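Local coordinates for pesticidal crystal protein Cry4Aa (Bacillus thuringiensis, PDB 2C9K) that promotes colloid-osmotic lysis of insect midgut epithelial cells by binding to them, and is a mosquito-larvicidal three-domain delta-endotoxin, at residues 4-9 / 48-53; 55-60 / 226-231; 236-241 / 259-264; 378-381 / 386-389. All blocks are in the same frame, centred on the assembly; numbering follows the deposited sequence.

Overall arrangement
Contacts 1 to 4 follow one another along the chain without overlapping. The first two lie in the helical N-terminal domain, about 13 Å apart between centres, and share helix 46-58. Contact 2 shares helix 222-240 with contact 3, whose centre lies about 16 Å from that of contact 2 and about 2 Å from the centre of the chain. Contact 3 joins the end of this helix to the chain entering strand 262-267 of the middle domain, and Asn226 and Thr230 of the helix probably hydrogen-bond to Tyr264 O. Contact 4 stands apart, a hairpin of the middle domain with nearest atoms about 14 Å or more from those of the other contacts. Helix 222-240 thus links the helical domain, the pore-forming part of such toxins, to the middle domain.

Contact 1. Residues 4-9 / 48-53; sequences SAYTIV and SDFITQ
The short helical segments 5-9 and 48-53 run at 120° to each other, their axes 13.2 Å apart at closest approach, and Tyr6 and Phe50 reach across this wide separation from opposite sides. Both rings leave the backbone beside its N, anti to the carbonyl carbon (chi1 -66° for Tyr6), and they overlap in passing, each reaching toward the other's helix. Tyr6 CE2 sits 3.6 Å above the middle of the Phe50 ring, and its nearest atom there is Phe50 CZ, at 3.8 Å. The ring planes are inclined at 49°, so the pair is oblique, neither a parallel stack nor a T-shape. At the edge of the same Phe50 ring, in its plane, Ala5 CB meets Phe50 CZ at 3.8 Å. The phenol oxygen passes beyond the ring toward the opposite backbone, with Tyr6 OH 3.8 Å from Phe50 CA. Gln53, one turn further on, extends alongside Tyr6 from its own helix. Ser141 of helix 140-164 touches both aromatic side chains, while Tyr6 also meets Thr234 and Ala235 of helix 222-240. Between the two segments the cohesion is therefore dispersive and aromatic, joining helix 5-16 to helix 46-58 within the helical domain through buried rings.

Contact 2. Residues 55-60 / 226-231; sequences KNIIKK and NTYRTK
Ile57, near the end of helix 46-58, packs on Tyr228 of helix 222-240 within the N-terminal helical bundle characteristic of three-domain Cry toxins. Its CB points toward the opposing helix and lies 4.4 Å from Thr227 CG2. From there the chain passes through CG1 to CD1, the atom set against Tyr228 CB; their 3.3 Å separation is doubtful at this resolution. Thus the isoleucine tip meets the root of the tyrosine rather than its ring centre, and the two side chains cross at about a right angle. Tyr228 CG stands anti to its own backbone N (chi1 175°), which carries the ring past Ile57 toward Ile58. Ile208 of helix 183-208 also touches both Ile57 and Tyr228, so a third helix completes this apolar patch. Thr227 adds its methyl here, whereas its hydroxyl bonds to Asn223 O within the same helix. Farther round helix 222-240, Arg229 NH2 donates to Asn226 OD1 and Arg229 NH1 forms a salt bridge with Glu283. Just before Lys59, which leaves the helix with positive phi, Ile58 touches more lightly, its CD1 4.3 Å from Tyr228 CE1.

Contact 3. Residues 236-241 / 259-264; sequences VLDLVA and LTREIY
Arg261 NH2 donates to Asp238 OD2 at 2.7 Å, one of two bonds of similar length in a side-on salt bridge. The other runs from Arg261 NE to Asp238 OD1, at 2.8 Å and almost straight, with an N-H...O angle of 175°. Each carboxylate oxygen uses its syn lone pair, and both lie close to the guanidinium plane; the two flat groups are only 13° from coplanar. Such a two-point grip fixes the rotation of both ends. The arginine reaches it by a bent chain, CG tucked between backbone N and carbonyl carbon (chi1 86°) and the chain turning again at chi2. Ile263 CG2 lies over the rim of one guanidinium face, 3.9 Å above the plane, and NH2 is also hydrogen-bonded to His432 NE2. Leu259 closes in beside the carboxylate: its CD1 is 3.5 Å from Asp238 CG, while its CD2 touches Ala241 CB at 3.9 Å. Residues of helix 222-240, near its C-terminal end, are thereby joined to the chain leading into strand 262-267, at the passage from the helical N-terminal domain to the middle domain. The buried carboxylate of Asp238 is probably kept ionised by Arg261, while Leu259 and Ala241 add an apolar flank.

Contact 4. Residues 378-381 / 386-389; sequences FFIT and LLEK
Ile380 and Leu387 face each other at the compact part of this antiparallel hairpin, with Ile380 CB 4.2 Å from Leu387 CB. Their backbones form a hydrogen-bonded pair, Ile380 N donating to Leu387 O at 3.0 Å and Leu387 N returning a bond to Ile380 O. Phe378 and Lys389 make the second such pair, with Phe378 N 3.1 Å from Lys389 O. On the face of Ile380, the lysine starts close, its CB 3.9 Å from Ile380 CD1, before its bent chain leads away; Phe378 there is buried and leans on Ile354 and Leu346. The opposite face is more open. Phe379 and the exposed Glu388, a non-hydrogen-bonded pair, run alongside each other from neighbouring strands. Glu388 is extended beyond CG (chi2 -178°), which lays its carboxylate beside the ring edge. Leu386 CD2 lies over toward the other strand, 4.2 Å from Phe379 CD1 and close to Ile380 O. Strand 386-392 is outermost in its four-stranded antiparallel sheet of the beta-prism middle domain of three-domain Cry toxins, while strand 353-362 flanks strand 373-381 on its far side. Backbone bonds and the mainly apolar face of Ile380 and Leu387 consequently hold the hairpin, and the carboxylate of Glu388 at the ring edge may be weakly favourable.

Contact 1. Residues 4-9 / 48-53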
# COMPACT_ATOMS: atom_id res chain seq x y z
N SER A 4 -2.38 7.42 13.35
CA SER A 4 -1.10 7.31 12.66
C SER A 4 -0.26 6.05 12.84
O SER A 4 0.72 5.87 12.13
CB SER A 4 -0.23 8.52 13.00
OG SER A 4 0.13 8.53 14.37
N ALA A 5 -0.62 5.19 13.78
CA ALA A 5 0.17 3.98 13.98
C ALA A 5 0.22 3.15 12.70
O ALA A 5 1.28 2.66 12.30
CB ALA A 5 -0.41 3.15 15.12
N TYR A 6 -0.94 2.98 12.05
CA TYR A 6 -1.03 2.22 10.81
C TYR A 6 0.09 2.63 9.85
O TYR A 6 0.91 1.81 9.45
CB TYR A 6 -2.38 2.48 10.12
CG TYR A 6 -3.59 1.97 10.87
CD1 TYR A 6 -4.85 2.53 10.65
CD2 TYR A 6 -3.49 0.92 11.79
CE1 TYR A 6 -5.97 2.06 11.31
CE2 TYR A 6 -4.61 0.44 12.46
CZ TYR A 6 -5.85 1.02 12.22
OH TYR A 6 -6.97 0.56 12.89
N THR A 7 0.11 3.91 9.50
CA THR A 7 1.12 4.42 8.59
C THR A 7 2.54 4.49 9.16
O THR A 7 3.50 4.43 8.41
CB THR A 7 0.71 5.80 8.03
OG1 THR A 7 0.27 6.64 9.10
CG2 THR A 7 -0.41 5.65 7.01
N ILE A 8 2.68 4.60 10.49
CA ILE A 8 4.02 4.64 11.09
C ILE A 8 4.63 3.24 11.18
O ILE A 8 5.80 3.04 10.85
CB ILE A 8 4.02 5.23 12.52
CG1 ILE A 8 3.69 6.73 12.49
CG2 ILE A 8 5.39 5.02 13.15
CD1 ILE A 8 3.48 7.32 13.86
N VAL A 9 3.86 2.29 11.67
CA VAL A 9 4.35 0.93 11.78
C VAL A 9 4.81 0.46 10.40
O VAL A 9 5.80 -0.25 10.27
CB VAL A 9 3.26 -0.03 12.29
CG1 VAL A 9 3.75 -1.46 12.21
CG2 VAL A 9 2.88 0.33 13.72
N SER A 48 -7.93 -1.42 21.44
CA SER A 48 -9.32 -0.99 21.56
C SER A 48 -9.58 0.01 20.44
O SER A 48 -10.54 -0.13 19.69
CB SER A 48 -9.58 -0.32 22.90
OG SER A 48 -9.46 -1.26 23.95
N ASP A 49 -8.70 1.00 20.33
CA ASP A 49 -8.84 2.01 19.29
C ASP A 49 -8.88 1.35 17.92
O ASP A 49 -9.70 1.72 17.08
CB ASP A 49 -7.69 3.00 19.35
CG ASP A 49 -7.68 3.80 20.64
OD1 ASP A 49 -8.77 4.04 21.19
OD2 ASP A 49 -6.58 4.19 21.09
N PHE A 50 -8.01 0.38 17.70
CA PHE A 50 -7.98 -0.31 16.42
C PHE A 50 -9.31 -1.02 16.18
O PHE A 50 -9.88 -0.93 15.09
CB PHE A 50 -6.83 -1.33 16.36
CG PHE A 50 -5.47 -0.72 16.17
CD1 PHE A 50 -4.37 -1.52 15.86
CD2 PHE A 50 -5.26 0.66 16.33
CE1 PHE A 50 -3.10 -0.98 15.71
CE2 PHE A 50 -3.99 1.22 16.18
CZ PHE A 50 -2.91 0.40 15.87
N ILE A 51 -9.81 -1.72 17.19
CA ILE A 51 -11.07 -2.45 17.07
C ILE A 51 -12.28 -1.52 17.01
O ILE A 51 -13.17 -1.70 16.18
CB ILE A 51 -11.25 -3.45 18.24
CG1 ILE A 51 -10.08 -4.42 18.28
CG2 ILE A 51 -12.54 -4.24 18.04
CD1 ILE A 51 -10.20 -5.45 19.37
N THR A 52 -12.32 -0.54 17.89
CA THR A 52 -13.44 0.39 17.90
C THR A 52 -13.55 1.11 16.57
O THR A 52 -14.65 1.24 16.02
CB THR A 52 -13.27 1.41 19.03
OG1 THR A 52 -13.24 0.72 20.28
CG2 THR A 52 -14.43 2.40 19.03
N GLN A 53 -12.42 1.58 16.04
CA GLN A 53 -12.44 2.30 14.78
C GLN A 53 -12.95 1.43 13.63
O GLN A 53 -13.72 1.88 12.79
CB GLN A 53 -11.05 2.85 14.43
CG GLN A 53 -11.08 3.82 13.25
CD GLN A 53 -9.72 4.43 12.93
OE1 GLN A 53 -9.61 5.29 12.06
NE2 GLN A 53 -8.69 3.99 13.63

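Contact 2. Residues 55-60 / 226-231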
# COMPACT_ATOMS: atom_id res chain seq x y z
N LYS A 55 -14.91 -1.23 13.91
CA LYS A 55 -16.32 -1.47 14.22
C LYS A 55 -17.18 -0.24 13.93
O LYS A 55 -18.37 -0.35 13.66
CB LYS A 55 -16.45 -1.84 15.70
CG LYS A 55 -17.87 -2.12 16.17
CD LYS A 55 -17.98 -1.89 17.68
CE LYS A 55 -18.93 -2.86 18.35
NZ LYS A 55 -18.39 -4.26 18.38
N ASN A 56 -16.57 0.95 14.00
CA ASN A 56 -17.29 2.18 13.73
C ASN A 56 -17.58 2.36 12.26
O ASN A 56 -18.49 3.08 11.89
CB ASN A 56 -16.51 3.39 14.25
CG ASN A 56 -16.62 3.56 15.76
OD1 ASN A 56 -17.71 3.45 16.33
ND2 ASN A 56 -15.50 3.83 16.41
N ILE A 57 -16.80 1.71 11.41
CA ILE A 57 -17.02 1.83 9.98
C ILE A 57 -17.99 0.74 9.48
O ILE A 57 -18.81 0.99 8.59
CB ILE A 57 -15.67 1.77 9.20
CG1 ILE A 57 -15.38 0.36 8.70
CG2 ILE A 57 -14.54 2.23 10.10
CD1 ILE A 57 -15.83 0.15 7.27
N ILE A 58 -17.91 -0.44 10.07
CA ILE A 58 -18.80 -1.54 9.68
C ILE A 58 -20.14 -1.39 10.39
O ILE A 58 -21.15 -1.98 9.99
CB ILE A 58 -18.19 -2.90 10.05
CG1 ILE A 58 -16.90 -3.10 9.26
CG2 ILE A 58 -19.17 -4.00 9.76
CD1 ILE A 58 -16.23 -4.43 9.52
N LYS A 59 -20.14 -0.59 11.45
CA LYS A 59 -21.31 -0.30 12.26
C LYS A 59 -22.19 -1.49 12.64
O LYS A 59 -23.42 -1.40 12.62
CB LYS A 59 -22.15 0.78 11.58
CG LYS A 59 -21.38 2.09 11.36
CD LYS A 59 -22.31 3.31 11.29
CE LYS A 59 -23.33 3.22 10.16
NZ LYS A 59 -24.34 4.33 10.18
N LYS A 60 -21.56 -2.61 12.98
CA LYS A 60 -22.29 -3.81 13.42
C LYS A 60 -21.94 -3.93 14.90
O LYS A 60 -20.99 -3.30 15.36
CB LYS A 60 -21.83 -5.05 12.65
CG LYS A 60 -22.55 -6.33 13.04
CD LYS A 60 -22.30 -7.44 12.03
CE LYS A 60 -23.15 -8.67 12.32
NZ LYS A 60 -23.11 -9.66 11.20
N ASN A 226 -15.44 1.42 0.67
CA ASN A 226 -14.21 2.13 0.37
C ASN A 226 -13.42 2.54 1.62
O ASN A 226 -12.19 2.46 1.63
CB ASN A 226 -14.54 3.37 -0.47
CG ASN A 226 -13.30 4.10 -0.92
OD1 ASN A 226 -12.53 3.61 -1.75
ND2 ASN A 226 -13.09 5.30 -0.36
N THR A 227 -14.11 2.96 2.68
CA THR A 227 -13.43 3.37 3.89
C THR A 227 -12.69 2.18 4.51
O THR A 227 -11.51 2.27 4.87
CB THR A 227 -14.42 3.94 4.93
OG1 THR A 227 -15.09 5.08 4.37
CG2 THR A 227 -13.70 4.37 6.19
N TYR A 228 -13.39 1.06 4.61
CA TYR A 228 -12.81 -0.14 5.18
C TYR A 228 -11.54 -0.55 4.42
O TYR A 228 -10.58 -1.06 5.02
CB TYR A 228 -13.82 -1.27 5.14
CG TYR A 228 -13.27 -2.58 5.60
CD1 TYR A 228 -13.00 -2.82 6.94
CD2 TYR A 228 -13.00 -3.59 4.68
CE1 TYR A 228 -12.48 -4.04 7.36
CE2 TYR A 228 -12.48 -4.81 5.08
CZ TYR A 228 -12.23 -5.03 6.42
OH TYR A 228 -11.74 -6.26 6.80
N ARG A 229 -11.54 -0.32 3.11
CA ARG A 229 -10.42 -0.66 2.24
C ARG A 229 -9.24 0.26 2.47
O ARG A 229 -8.08 -0.18 2.55
CB ARG A 229 -10.87 -0.58 0.77
CG ARG A 229 -9.75 -0.78 -0.25
CD ARG A 229 -10.29 -0.91 -1.66
NE ARG A 229 -11.04 0.26 -2.09
CZ ARG A 229 -11.85 0.28 -3.14
NH1 ARG A 229 -12.01 -0.81 -3.88
NH2 ARG A 229 -12.50 1.39 -3.45
N THR A 230 -9.52 1.55 2.59
CA THR A 230 -8.47 2.52 2.82
C THR A 230 -7.82 2.32 4.18
O THR A 230 -6.60 2.35 4.30
CB THR A 230 -9.03 3.94 2.72
OG1 THR A 230 -9.56 4.14 1.41
CG2 THR A 230 -7.95 4.96 3.00
N LYS A 231 -8.64 2.10 5.21
CA LYS A 231 -8.11 1.91 6.56
C LYS A 231 -7.33 0.60 6.68
O LYS A 231 -6.24 0.59 7.23
CB LYS A 231 -9.24 1.92 7.60
CG LYS A 231 -10.16 3.12 7.53
CD LYS A 231 -9.41 4.43 7.64
CE LYS A 231 -10.27 5.62 7.22
NZ LYS A 231 -11.28 6.05 8.24

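Contact 3. Residues 236-241 / 259-264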
# COMPACT_ATOMS: atom_id res chain seq x y z
N VAL A 236 -3.36 -3.35 7.48
CA VAL A 236 -2.96 -4.72 7.20
C VAL A 236 -2.20 -4.94 5.88
O VAL A 236 -1.01 -5.20 5.90
CB VAL A 236 -4.18 -5.65 7.24
CG1 VAL A 236 -3.75 -7.11 7.12
CG2 VAL A 236 -4.95 -5.41 8.52
N LEU A 237 -2.90 -4.84 4.76
CA LEU A 237 -2.28 -5.09 3.45
C LEU A 237 -0.89 -4.49 3.24
O LEU A 237 -0.00 -5.15 2.68
CB LEU A 237 -3.22 -4.64 2.33
CG LEU A 237 -4.66 -5.17 2.43
CD1 LEU A 237 -5.39 -4.91 1.13
CD2 LEU A 237 -4.63 -6.66 2.74
N ASP A 238 -0.68 -3.24 3.66
CA ASP A 238 0.63 -2.60 3.49
C ASP A 238 1.66 -3.35 4.30
O ASP A 238 2.79 -3.56 3.85
CB ASP A 238 0.60 -1.13 3.92
CG ASP A 238 0.01 -0.21 2.85
OD1 ASP A 238 -0.21 -0.68 1.71
OD2 ASP A 238 -0.24 0.98 3.15
N LEU A 239 1.26 -3.78 5.49
CA LEU A 239 2.16 -4.51 6.37
C LEU A 239 2.39 -5.92 5.80
O LEU A 239 3.51 -6.41 5.78
CB LEU A 239 1.55 -4.56 7.77
CG LEU A 239 2.45 -4.89 8.96
CD1 LEU A 239 3.74 -4.07 8.93
CD2 LEU A 239 1.64 -4.62 10.24
N VAL A 240 1.32 -6.56 5.32
CA VAL A 240 1.41 -7.89 4.75
C VAL A 240 2.27 -7.96 3.49
O VAL A 240 2.89 -8.98 3.20
CB VAL A 240 -0.00 -8.43 4.42
CG1 VAL A 240 0.09 -9.83 3.81
CG2 VAL A 240 -0.86 -8.44 5.67
N ALA A 241 2.30 -6.87 2.72
CA ALA A 241 3.09 -6.82 1.49
C ALA A 241 4.61 -6.83 1.75
O ALA A 241 5.39 -7.17 0.87
CB ALA A 241 2.72 -5.58 0.68
N LEU A 259 5.33 0.39 -1.99
CA LEU A 259 3.93 0.02 -2.09
C LEU A 259 3.33 0.89 -3.19
O LEU A 259 3.29 2.11 -3.06
CB LEU A 259 3.24 0.29 -0.74
CG LEU A 259 3.91 -0.33 0.51
CD1 LEU A 259 3.34 0.30 1.77
CD2 LEU A 259 3.71 -1.83 0.53
N THR A 260 2.85 0.26 -4.27
CA THR A 260 2.30 0.99 -5.43
C THR A 260 0.79 1.17 -5.50
O THR A 260 0.31 1.95 -6.32
CB THR A 260 2.69 0.34 -6.76
OG1 THR A 260 1.95 -0.87 -6.92
CG2 THR A 260 4.18 0.03 -6.79
N ARG A 261 0.06 0.46 -4.65
CA ARG A 261 -1.41 0.55 -4.63
C ARG A 261 -1.97 1.96 -4.37
O ARG A 261 -1.34 2.79 -3.71
CB ARG A 261 -1.97 -0.38 -3.56
CG ARG A 261 -2.03 0.23 -2.16
CD ARG A 261 -0.66 0.64 -1.65
NE ARG A 261 -0.71 1.16 -0.28
CZ ARG A 261 -1.03 2.41 0.04
NH1 ARG A 261 -1.33 3.29 -0.91
NH2 ARG A 261 -1.05 2.78 1.32
N GLU A 262 -3.18 2.21 -4.87
CA GLU A 262 -3.86 3.49 -4.64
C GLU A 262 -4.98 3.30 -3.62
O GLU A 262 -5.55 2.22 -3.50
CB GLU A 262 -4.49 4.04 -5.92
CG GLU A 262 -3.54 4.68 -6.92
CD GLU A 262 -4.25 5.40 -8.06
OE1 GLU A 262 -5.00 4.74 -8.82
OE2 GLU A 262 -4.07 6.62 -8.21
N ILE A 263 -5.29 4.36 -2.89
CA ILE A 263 -6.40 4.32 -1.94
C ILE A 263 -7.15 5.63 -2.15
O ILE A 263 -6.56 6.61 -2.60
CB ILE A 263 -5.93 4.17 -0.47
CG1 ILE A 263 -5.03 5.33 -0.06
CG2 ILE A 263 -5.23 2.82 -0.30
CD1 ILE A 263 -4.58 5.25 1.39
N TYR A 264 -8.44 5.64 -1.85
CA TYR A 264 -9.27 6.82 -2.10
C TYR A 264 -10.04 7.34 -0.90
O TYR A 264 -10.46 6.58 -0.03
CB TYR A 264 -10.28 6.52 -3.22
CG TYR A 264 -9.73 5.82 -4.44
CD1 TYR A 264 -9.39 4.47 -4.40
CD2 TYR A 264 -9.55 6.50 -5.65
CE1 TYR A 264 -8.89 3.82 -5.52
CE2 TYR A 264 -9.06 5.86 -6.78
CZ TYR A 264 -8.73 4.51 -6.71
OH TYR A 264 -8.22 3.86 -7.82

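Contact 4. Residues 378-381 / 386-389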
# COMPACT_ATOMS: atom_id res chain seq x y z
N PHE A 378 -3.58 23.44 -1.50
CA PHE A 378 -2.68 22.31 -1.55
C PHE A 378 -1.48 22.52 -0.63
O PHE A 378 -0.97 23.63 -0.48
CB PHE A 378 -2.18 22.08 -2.98
CG PHE A 378 -3.29 21.87 -3.97
CD1 PHE A 378 -3.92 22.96 -4.57
CD2 PHE A 378 -3.72 20.59 -4.29
CE1 PHE A 378 -4.98 22.77 -5.46
CE2 PHE A 378 -4.77 20.40 -5.18
CZ PHE A 378 -5.40 21.49 -5.77
N PHE A 379 -1.06 21.44 0.02
CA PHE A 379 0.10 21.47 0.88
C PHE A 379 1.12 20.57 0.19
O PHE A 379 1.14 19.35 0.36
CB PHE A 379 -0.24 20.98 2.28
CG PHE A 379 -0.99 21.99 3.09
CD1 PHE A 379 -0.44 23.26 3.31
CD2 PHE A 379 -2.24 21.70 3.63
CE1 PHE A 379 -1.12 24.22 4.06
CE2 PHE A 379 -2.93 22.65 4.38
CZ PHE A 379 -2.37 23.92 4.59
N ILE A 380 1.92 21.23 -0.64
CA ILE A 380 2.96 20.63 -1.46
C ILE A 380 4.30 20.46 -0.74
O ILE A 380 4.57 21.14 0.25
CB ILE A 380 3.16 21.51 -2.71
CG1 ILE A 380 1.88 21.48 -3.55
CG2 ILE A 380 4.38 21.08 -3.50
CD1 ILE A 380 1.84 22.47 -4.69
N THR A 381 5.11 19.54 -1.22
CA THR A 381 6.42 19.31 -0.64
C THR A 381 7.44 19.17 -1.76
O THR A 381 7.17 18.54 -2.79
CB THR A 381 6.45 18.03 0.25
OG1 THR A 381 7.73 17.91 0.88
CG2 THR A 381 6.18 16.77 -0.59
N LEU A 386 7.99 23.45 2.93
CA LEU A 386 6.55 23.40 2.68
C LEU A 386 6.15 24.52 1.72
O LEU A 386 6.48 25.68 1.95
CB LEU A 386 5.80 23.51 4.01
CG LEU A 386 4.27 23.60 4.08
CD1 LEU A 386 3.82 24.95 3.61
CD2 LEU A 386 3.64 22.49 3.25
N LEU A 387 5.46 24.17 0.64
CA LEU A 387 5.01 25.14 -0.34
C LEU A 387 3.49 25.09 -0.41
O LEU A 387 2.92 24.05 -0.71
CB LEU A 387 5.55 24.81 -1.73
CG LEU A 387 7.06 24.67 -1.96
CD1 LEU A 387 7.31 24.42 -3.44
CD2 LEU A 387 7.77 25.93 -1.49
N GLU A 388 2.83 26.21 -0.13
CA GLU A 388 1.38 26.26 -0.18
C GLU A 388 0.93 26.92 -1.47
O GLU A 388 1.38 28.00 -1.80
CB GLU A 388 0.82 27.04 1.02
CG GLU A 388 1.08 26.34 2.34
CD GLU A 388 0.49 27.07 3.54
OE1 GLU A 388 -0.73 27.35 3.52
OE2 GLU A 388 1.25 27.36 4.49
N LYS A 389 0.07 26.24 -2.21
CA LYS A 389 -0.44 26.77 -3.46
C LYS A 389 -1.95 26.83 -3.36
O LYS A 389 -2.55 26.12 -2.56
CB LYS A 389 -0.01 25.89 -4.62
CG LYS A 389 0.97 26.56 -5.56
CD LYS A 389 2.20 27.06 -4.82
CE LYS A 389 3.18 27.75 -5.76
NZ LYS A 389 3.67 26.82 -6.83